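Local coordinates for protein putative enoyl-CoA hydratase/isomerase (Mycobacterium abscessus, PDB 4MI2) that probably isomerises 2-(1,2-epoxy-1,2-dihydrophenyl)acetyl-CoA in phenylacetate degradation, as a member of the enoyl-CoA hydratase/isomerase family, at residues Gly68-Leu71 with Ala72-Val75; Met86-Val89 with Arg90-Asn94; Gly209-Ala212 with Ala213-Val217; Gln241-Gly244 with Ala245-Asp248. All coordinates share one frame; numbering follows the deposited sequence.

How the contacts relate
The four contacts are local turns and helix starts at two far ends of one crotonase-family chain. Contacts 1 and 2 have centres about 13 Å apart and touch: Gln69 OE1 lies 2.8 Å from Tyr93 OH, a probable hydrogen bond, and His74 CE1 packs on Met86 SD. Contacts 3 and 4, about 10 Å between centres, are joined by a salt bridge from Arg242 NE to Glu216 OE2 (2.8 Å) and by Leu243 packing on Ala212 and Ala213. The pairs lie far apart, with contacts 1 and 4 about 48 Å between centres. Assembly brings such ends together: Asp87 of contact 2 bonds Gln241 of the second subunit, an equivalent of contact 4.

Contact 1. Residues Gly68-Leu71 with Ala72-Val75; sequences GQDL and AEHV
Asp70 caps the first turn of helix 71-80, its carboxylate turned back over the start of the helix to meet Glu73. With chi1 at 179°, CG stands opposite the backbone N and beside the carbonyl carbon, which carries Asp70 OD2 to 2.9 Å from Glu73 N; the amide meets OD2 on its anti side, 28° out of the carboxylate plane. A water links OD1 to Ala72 N, and Arg25 forms a salt bridge with OD1, so both oxygens are engaged. Asp70 O has two donors: His74 N at 3.1 Å, and Gln69 NE2 at 2.9 Å on a lone pair in the carbonyl plane. The first torsion of Gln69 places its CG 3.9 Å from His74 CB, and the bend at chi2 (61°) then turns the amide to that oxygen. A second water accepts from Gln69 NE2; its short approach to Glu73 OE1 is doubtful. Beyond the turn, Gln69 OE1 pairs with Tyr93 and Glu73 OE1 accepts from Arg34 N. On another side, Leu71 CD1 packs 4.1 Å from Val75 CG2. The cap thus ends the loop that follows strand 55-60; from helix 71-80, Leu71, His74 and Val75 meet the second subunit, whose His249 bonds His74 NE2.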
loop_
_atom_site.group_PDB
_atom_site.type_symbol
_atom_site.label_atom_id
_atom_site.label_comp_id
_atom_site.label_asym_id
_atom_site.label_seq_id
_atom_site.Cartn_x
_atom_site.Cartn_y
_atom_site.Cartn_z
ATOM N N GLY B 68 -3.286 -13.328 22.734
ATOM C CA GLY B 68 -2.458 -12.196 23.151
ATOM C C GLY B 68 -2.025 -12.284 24.604
ATOM O O GLY B 68 -1.951 -13.376 25.172
ATOM N N GLN B 69 -1.737 -11.130 25.203
ATOM C CA GLN B 69 -1.217 -11.044 26.571
ATOM C C GLN B 69 -2.043 -11.855 27.566
ATOM O O GLN B 69 -3.277 -11.851 27.519
ATOM C CB GLN B 69 -1.186 -9.573 27.018
ATOM C CG GLN B 69 -0.897 -9.336 28.495
ATOM C CD GLN B 69 0.455 -9.856 28.929
ATOM O OE1 GLN B 69 1.454 -9.710 28.209
ATOM N NE2 GLN B 69 0.509 -10.442 30.126
ATOM N N ASP B 70 -1.366 -12.539 28.480
ATOM C CA ASP B 70 -2.069 -13.232 29.550
ATOM C C ASP B 70 -2.766 -12.223 30.484
ATOM O O ASP B 70 -2.134 -11.312 31.026
ATOM C CB ASP B 70 -1.108 -14.117 30.331
ATOM C CG ASP B 70 -1.789 -14.843 31.456
ATOM O OD1 ASP B 70 -2.535 -15.797 31.173
ATOM O OD2 ASP B 70 -1.593 -14.446 32.618
ATOM N N LEU B 71 -4.069 -12.397 30.664
ATOM C CA LEU B 71 -4.891 -11.453 31.431
ATOM C C LEU B 71 -4.521 -11.433 32.913
ATOM O O LEU B 71 -4.355 -10.366 33.494
ATOM C CB LEU B 71 -6.384 -11.796 31.266
ATOM C CG LEU B 71 -7.401 -10.962 32.061
ATOM C CD1 LEU B 71 -7.419 -9.537 31.550
ATOM C CD2 LEU B 71 -8.795 -11.574 31.992
ATOM N N ALA B 72 -4.386 -12.615 33.517
ATOM C CA ALA B 72 -4.106 -12.709 34.949
ATOM C C ALA B 72 -2.786 -12.037 35.313
ATOM O O ALA B 72 -2.707 -11.313 36.312
ATOM C CB ALA B 72 -4.113 -14.160 35.415
ATOM N N GLU B 73 -1.757 -12.262 34.498
ATOM C CA GLU B 73 -0.453 -11.658 34.763
ATOM C C GLU B 73 -0.524 -10.156 34.539
ATOM O O GLU B 73 0.127 -9.374 35.228
ATOM C CB GLU B 73 0.621 -12.269 33.866
ATOM C CG GLU B 73 1.757 -12.893 34.647
ATOM C CD GLU B 73 2.518 -13.933 33.851
ATOM O OE1 GLU B 73 3.072 -13.572 32.795
ATOM O OE2 GLU B 73 2.572 -15.101 34.301
ATOM N N HIS B 74 -1.320 -9.750 33.565
ATOM C CA HIS B 74 -1.495 -8.340 33.305
ATOM C C HIS B 74 -2.239 -7.634 34.448
ATOM O O HIS B 74 -1.853 -6.543 34.859
ATOM C CB HIS B 74 -2.217 -8.116 31.983
ATOM C CG HIS B 74 -2.469 -6.679 31.703
ATOM N ND1 HIS B 74 -1.464 -5.803 31.359
ATOM C CD2 HIS B 74 -3.602 -5.948 31.783
ATOM C CE1 HIS B 74 -1.975 -4.593 31.215
ATOM N NE2 HIS B 74 -3.269 -4.656 31.471
ATOM N N VAL B 75 -3.302 -8.254 34.949
ATOM C CA VAL B 75 -4.046 -7.702 36.087
ATOM C C VAL B 75 -3.135 -7.486 37.306
ATOM O O VAL B 75 -3.194 -6.442 37.947
ATOM C CB VAL B 75 -5.252 -8.600 36.455
ATOM C CG1 VAL B 75 -5.800 -8.276 37.840
ATOM C CG2 VAL B 75 -6.350 -8.467 35.406
HETATM O O HOH W 1 2.968 -11.484 31.571
HETATM O O HOH W 2 -4.996 -15.456 32.322
#

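Contact 2. Residues Met86-Val89 with Arg90-Asn94; sequences MDTV and REHYN
Thr88 lies against the rings of His92 and Tyr93 in the first turns of helix 87-102, where the helix widens into a pi-type turn. Its OG1 is 2.7 Å from His92 ND1, a hydrogen bond in which either atom could be the donor, and it approaches at the edge of the imidazole near the ring plane. OG1 gets there by standing opposite the backbone N (chi1 -167°), and Lys37 is its further partner. Glu91 CG lies over the centre of one face of the imidazole, 3.7 Å above the plane. Thr88 CG2 instead meets the edge of the Tyr93 ring, 3.9 Å from CE1; the phenol hydroxyl ends at Gln69. The wider turn shows in the backbone: Thr88 O accepts from His92 N at 2.7 Å and also from Tyr93 N at 3.1 Å, five residues on. Outward from the turn, Asp87 and Arg90 carry their polar ends to Gln241 and Ser238 of the second subunit, while Val89, Arg90 and Asn94 pack on its Ala237. The same i to i+5 spacing recurs one residue later, where Asn94 N bonds Val89 O at 2.8 Å and Val89 CG1 rests 3.7 Å from Asn94 OD1.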
loop_
_atom_site.group_PDB
_atom_site.type_symbol
_atom_site.label_atom_id
_atom_site.label_comp_id
_atom_site.label_asym_id
_atom_site.label_seq_id
_atom_site.Cartn_x
_atom_site.Cartn_y
_atom_site.Cartn_z
ATOM N N MET B 86 3.053 -1.961 31.530
ATOM C CA MET B 86 3.359 -2.360 30.163
ATOM C C MET B 86 4.845 -2.538 29.892
ATOM O O MET B 86 5.238 -2.615 28.733
ATOM C CB MET B 86 2.744 -1.375 29.162
ATOM C CG MET B 86 1.227 -1.280 29.247
ATOM S SD MET B 86 0.372 -2.861 29.043
ATOM C CE MET B 86 0.377 -3.060 27.262
ATOM N N ASP B 87 5.656 -2.642 30.949
ATOM C CA ASP B 87 7.080 -2.997 30.841
ATOM C C ASP B 87 7.343 -4.168 29.897
ATOM O O ASP B 87 8.344 -4.208 29.178
ATOM C CB ASP B 87 7.621 -3.411 32.216
ATOM C CG ASP B 87 8.046 -2.238 33.071
ATOM O OD1 ASP B 87 7.954 -1.076 32.627
ATOM O OD2 ASP B 87 8.482 -2.497 34.215
ATOM N N THR B 88 6.447 -5.143 29.946
ATOM C CA THR B 88 6.561 -6.353 29.152
ATOM C C THR B 88 6.683 -6.103 27.635
ATOM O O THR B 88 7.306 -6.902 26.931
ATOM C CB THR B 88 5.389 -7.311 29.452
ATOM O OG1 THR B 88 5.680 -8.593 28.898
ATOM C CG2 THR B 88 4.066 -6.778 28.901
ATOM N N VAL B 89 6.115 -5.003 27.140
ATOM C CA VAL B 89 6.237 -4.659 25.717
ATOM C C VAL B 89 7.711 -4.503 25.346
ATOM O O VAL B 89 8.180 -5.035 24.337
ATOM C CB VAL B 89 5.455 -3.368 25.342
ATOM C CG1 VAL B 89 5.614 -3.060 23.859
ATOM C CG2 VAL B 89 3.974 -3.514 25.677
ATOM N N ARG B 90 8.440 -3.794 26.195
ATOM C CA ARG B 90 9.844 -3.510 25.963
ATOM C C ARG B 90 10.729 -4.722 26.309
ATOM O O ARG B 90 11.678 -5.042 25.594
ATOM C CB ARG B 90 10.245 -2.285 26.796
ATOM C CG ARG B 90 11.122 -1.291 26.072
ATOM C CD ARG B 90 11.456 -0.120 26.973
ATOM N NE ARG B 90 10.434 0.926 26.973
ATOM C CZ ARG B 90 10.311 1.866 26.037
ATOM N NH1 ARG B 90 9.365 2.790 26.150
ATOM N NH2 ARG B 90 11.122 1.891 24.983
ATOM N N GLU B 91 10.396 -5.400 27.399
ATOM C CA GLU B 91 11.176 -6.536 27.900
ATOM C C GLU B 91 10.937 -7.841 27.122
ATOM O O GLU B 91 11.853 -8.625 26.959
ATOM C CB GLU B 91 10.852 -6.743 29.394
ATOM C CG GLU B 91 11.556 -7.917 30.070
ATOM C CD GLU B 91 11.176 -8.093 31.547
ATOM O OE1 GLU B 91 10.434 -7.251 32.113
ATOM O OE2 GLU B 91 11.645 -9.090 32.150
ATOM N N HIS B 92 9.714 -8.080 26.653
ATOM C CA HIS B 92 9.358 -9.377 26.050
ATOM C C HIS B 92 8.904 -9.314 24.598
ATOM O O HIS B 92 9.425 -10.034 23.752
ATOM C CB HIS B 92 8.255 -10.048 26.863
ATOM C CG HIS B 92 8.665 -10.379 28.256
ATOM N ND1 HIS B 92 8.106 -9.774 29.361
ATOM C CD2 HIS B 92 9.607 -11.230 28.724
ATOM C CE1 HIS B 92 8.669 -10.261 30.454
ATOM N NE2 HIS B 92 9.587 -11.143 30.094
ATOM N N TYR B 93 7.918 -8.469 24.317
ATOM C CA TYR B 93 7.317 -8.425 22.987
ATOM C C TYR B 93 8.268 -7.863 21.938
ATOM O O TYR B 93 8.420 -8.437 20.864
ATOM C CB TYR B 93 6.004 -7.639 23.017
ATOM C CG TYR B 93 4.899 -8.396 23.713
ATOM C CD1 TYR B 93 4.474 -8.045 24.995
ATOM C CD2 TYR B 93 4.296 -9.482 23.097
ATOM C CE1 TYR B 93 3.465 -8.746 25.630
ATOM C CE2 TYR B 93 3.284 -10.186 23.721
ATOM C CZ TYR B 93 2.873 -9.814 24.984
ATOM O OH TYR B 93 1.879 -10.526 25.601
ATOM N N ASN B 94 8.927 -6.757 22.260
ATOM C CA ASN B 94 9.864 -6.155 21.328
ATOM C C ASN B 94 10.981 -7.125 20.890
ATOM O O ASN B 94 11.176 -7.311 19.693
ATOM C CB ASN B 94 10.368 -4.793 21.847
ATOM C CG ASN B 94 9.298 -3.699 21.753
ATOM O OD1 ASN B 94 8.185 -3.945 21.293
ATOM N ND2 ASN B 94 9.644 -2.475 22.160
#

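Contact 3. Residues Gly209-Ala212 with Ala213-Val217; sequences GPTA and AFSEV
Pro210 and Phe214 make the main apolar contact at the start of helix 211-223, the pyrrolidine lying across the outer part of the phenyl ring. Pro210 CD comes to 3.7 Å from Phe214 CZ, with CG a little farther. Phe214 CG is opposite its own carbonyl carbon (chi1 -71°), which swings the ring back toward the N-terminal end, where Gly209 CA sits 3.9 Å from Phe214 CE1. Pro210 CB also meets Ala213 CB at 3.9 Å, so the proline ring touches both Ala213 and Phe214.

Among the polar contacts, Pro210 O has a double role: it accepts from Phe214 N at 2.9 Å and lies over one face of the Phe214 ring, offset toward the rim. Pro210 occupies the N-cap position and is the centre of an inverse gamma turn, closed by a weak bond from Thr211 N to Gly209 O. Thr211 O accepts from Ser215 N at 2.9 Å. In one of the two conformers of Ser215, its OG also bonds Thr211 O, at 3.0 Å, from the opposite face of the carbonyl plane. Glu216 N bonds Ala212 O in the regular helical pattern.

Charged partners lie beyond the turn: Arg54 donates to Thr211 OG1 and to Gly209 O. Helix 229-244 lies against the side of the helix that carries Ala212, Ala213 and Glu216, while Pro210, Ala213, Phe214 and Val217 face the third subunit.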
loop_
_atom_site.group_PDB
_atom_site.type_symbol
_atom_site.label_atom_id
_atom_site.label_comp_id
_atom_site.label_asym_id
_atom_site.label_seq_id
_atom_site.Cartn_x
_atom_site.Cartn_y
_atom_site.Cartn_z
ATOM N N GLY B 209 13.776 -25.634 -1.407
ATOM C CA GLY B 209 14.027 -24.661 -2.462
ATOM C C GLY B 209 15.360 -23.935 -2.355
ATOM O O GLY B 209 16.185 -24.239 -1.493
ATOM N N PRO B 210 15.573 -22.952 -3.235
ATOM C CA PRO B 210 16.820 -22.197 -3.258
ATOM C C PRO B 210 16.914 -21.197 -2.107
ATOM O O PRO B 210 16.671 -20.008 -2.276
ATOM C CB PRO B 210 16.784 -21.509 -4.626
ATOM C CG PRO B 210 15.328 -21.409 -4.970
ATOM C CD PRO B 210 14.685 -22.615 -4.364
ATOM N N THR B 211 17.285 -21.705 -0.939
ATOM C CA THR B 211 17.231 -20.954 0.307
ATOM C C THR B 211 18.002 -19.631 0.252
ATOM O O THR B 211 17.543 -18.633 0.823
ATOM C CB THR B 211 17.752 -21.826 1.465
ATOM O OG1 THR B 211 17.019 -23.058 1.488
ATOM C CG2 THR B 211 17.607 -21.109 2.836
ATOM N N ALA B 212 19.154 -19.612 -0.426
ATOM C CA ALA B 212 19.943 -18.383 -0.541
ATOM C C ALA B 212 19.213 -17.342 -1.379
ATOM O O ALA B 212 19.223 -16.159 -1.058
ATOM C CB ALA B 212 21.314 -18.655 -1.124
ATOM N N ALA B 213 18.582 -17.795 -2.454
ATOM C CA ALA B 213 17.761 -16.930 -3.270
ATOM C C ALA B 213 16.564 -16.405 -2.477
ATOM O O ALA B 213 16.248 -15.227 -2.538
ATOM C CB ALA B 213 17.300 -17.672 -4.517
ATOM N N PHE B 214 15.920 -17.271 -1.706
ATOM C CA PHE B 214 14.778 -16.851 -0.899
ATOM C C PHE B 214 15.174 -15.777 0.112
ATOM O O PHE B 214 14.464 -14.779 0.286
ATOM C CB PHE B 214 14.143 -18.051 -0.177
ATOM C CG PHE B 214 13.391 -18.997 -1.084
ATOM C CD1 PHE B 214 13.199 -20.319 -0.702
ATOM C CD2 PHE B 214 12.841 -18.569 -2.300
ATOM C CE1 PHE B 214 12.494 -21.203 -1.505
ATOM C CE2 PHE B 214 12.135 -19.457 -3.112
ATOM C CZ PHE B 214 11.966 -20.776 -2.713
ATOM N N SER B 215 16.307 -15.994 0.769
ATOM C CA SER B 215 16.815 -15.037 1.739
ATOM C C SER B 215 17.138 -13.686 1.093
ATOM O O SER B 215 16.764 -12.634 1.636
ATOM C CB SER B 215 18.037 -15.610 2.464
ATOM O OG SER B 215 17.679 -16.798 3.152
ATOM N N GLU B 216 17.797 -13.707 -0.061
ATOM C CA GLU B 216 18.115 -12.476 -0.796
ATOM C C GLU B 216 16.854 -11.710 -1.215
ATOM O O GLU B 216 16.757 -10.509 -0.995
ATOM C CB GLU B 216 18.961 -12.789 -2.042
ATOM C CG GLU B 216 20.372 -13.271 -1.732
ATOM C CD GLU B 216 21.363 -12.150 -1.490
ATOM O OE1 GLU B 216 20.964 -10.961 -1.477
ATOM O OE2 GLU B 216 22.562 -12.453 -1.323
ATOM N N VAL B 217 15.887 -12.397 -1.813
ATOM C CA VAL B 217 14.701 -11.698 -2.309
ATOM C C VAL B 217 13.871 -11.085 -1.153
ATOM O O VAL B 217 13.364 -9.961 -1.259
ATOM C CB VAL B 217 13.869 -12.592 -3.265
ATOM C CG1 VAL B 217 13.044 -13.627 -2.517
ATOM C CG2 VAL B 217 12.978 -11.743 -4.159
#

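Contact 4. Residues Gln241-Gly244 with Ala245-Asp248; sequences QRLG and ASRD
Ser246 folds back onto Leu243 and ties the end of helix 229-244 to the start of helix 247-257. The tight part is centred on one acceptor, Leu243 O, which takes two bonds from the same serine. The shorter runs from Ser246 OG to Leu243 O, 2.6 Å, arriving on a lone pair in the carbonyl plane. The amide Ser246 N is 3.1 Å from Leu243 O but stands well above the plane, 71° out of it, so the two donors reach the oxygen from quite different directions. The hydroxyl is carried there by a first torsion of 69°, which sets OG between the backbone N and the carbonyl carbon and leaves Ser246 CB 3.3 Å from Leu243 O. Ser246 is also the N-cap of the next helix: OG is in a weak hydrogen bond with His249 N, so one hydroxyl serves the last turn of one helix and the first of the other.

The other side of the turn is looser. Ala245 is exposed; within the turn its methyl meets the Gly244 carbonyl group, and beyond it Ala245 packs on Ala83 of the third subunit. A water spans the bend by donating to Gly244 O at 2.9 Å and to Ser246 O at 2.7 Å.

Asp248, on helix 247-257, accepts from the backbone of Val265 and Gly266 near the C-terminus, while helix 229-244 leads into the joint alongside helix 211-223.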
loop_
_atom_site.group_PDB
_atom_site.type_symbol
_atom_site.label_atom_id
_atom_site.label_comp_id
_atom_site.label_asym_id
_atom_site.label_seq_id
_atom_site.Cartn_x
_atom_site.Cartn_y
_atom_site.Cartn_z
ATOM N N GLN B 241 24.210 -10.897 -8.663
ATOM C CA GLN B 241 25.582 -11.319 -8.944
ATOM C C GLN B 241 25.999 -12.405 -7.958
ATOM O O GLN B 241 26.623 -13.387 -8.345
ATOM C CB GLN B 241 26.552 -10.127 -8.904
ATOM C CG GLN B 241 27.941 -10.388 -9.482
ATOM C CD GLN B 241 28.011 -10.261 -11.002
ATOM O OE1 GLN B 241 27.603 -11.174 -11.733
ATOM N NE2 GLN B 241 28.566 -9.139 -11.490
ATOM N N ARG B 242 25.624 -12.238 -6.689
ATOM C CA ARG B 242 25.926 -13.229 -5.649
ATOM C C ARG B 242 25.222 -14.574 -5.899
ATOM O O ARG B 242 25.790 -15.652 -5.644
ATOM C CB ARG B 242 25.521 -12.709 -4.276
ATOM C CG ARG B 242 26.445 -11.657 -3.684
ATOM C CD ARG B 242 26.118 -11.411 -2.212
ATOM N NE ARG B 242 24.784 -10.841 -2.003
ATOM C CZ ARG B 242 24.485 -9.537 -2.039
ATOM N NH1 ARG B 242 25.419 -8.623 -2.284
ATOM N NH2 ARG B 242 23.235 -9.140 -1.827
ATOM N N LEU B 243 23.986 -14.506 -6.390
ATOM C CA LEU B 243 23.202 -15.707 -6.679
ATOM C C LEU B 243 23.624 -16.357 -7.987
ATOM O O LEU B 243 23.497 -17.567 -8.137
ATOM C CB LEU B 243 21.709 -15.377 -6.715
ATOM C CG LEU B 243 21.140 -15.037 -5.344
ATOM C CD1 LEU B 243 19.720 -14.508 -5.475
ATOM C CD2 LEU B 243 21.201 -16.258 -4.438
ATOM N N GLY B 244 24.131 -15.550 -8.917
ATOM C CA GLY B 244 24.592 -16.035 -10.202
ATOM C C GLY B 244 25.735 -17.018 -10.067
ATOM O O GLY B 244 25.911 -17.887 -10.913
ATOM N N ALA B 245 26.510 -16.871 -8.999
ATOM C CA ALA B 245 27.660 -17.724 -8.735
ATOM C C ALA B 245 27.345 -18.863 -7.766
ATOM O O ALA B 245 28.233 -19.659 -7.462
ATOM C CB ALA B 245 28.808 -16.883 -8.187
ATOM N N SER B 246 26.102 -18.942 -7.283
ATOM C CA SER B 246 25.695 -19.994 -6.342
ATOM C C SER B 246 25.550 -21.366 -7.013
ATOM O O SER B 246 25.289 -21.459 -8.209
ATOM C CB SER B 246 24.371 -19.619 -5.640
ATOM O OG SER B 246 23.271 -19.632 -6.539
ATOM N N ARG B 247 25.712 -22.425 -6.222
ATOM C CA ARG B 247 25.504 -23.800 -6.698
ATOM C C ARG B 247 24.061 -23.982 -7.189
ATOM O O ARG B 247 23.832 -24.446 -8.302
ATOM C CB ARG B 247 25.823 -24.820 -5.591
ATOM N N ASP B 248 23.100 -23.581 -6.356
ATOM C CA ASP B 248 21.674 -23.735 -6.674
ATOM C C ASP B 248 21.280 -23.158 -8.022
ATOM O O ASP B 248 20.482 -23.752 -8.747
ATOM C CB ASP B 248 20.806 -23.111 -5.575
ATOM C CG ASP B 248 20.720 -23.982 -4.350
ATOM O OD1 ASP B 248 21.214 -25.127 -4.403
ATOM O OD2 ASP B 248 20.168 -23.540 -3.330
HETATM O O HOH W 3 26.416 -20.691 -10.512
#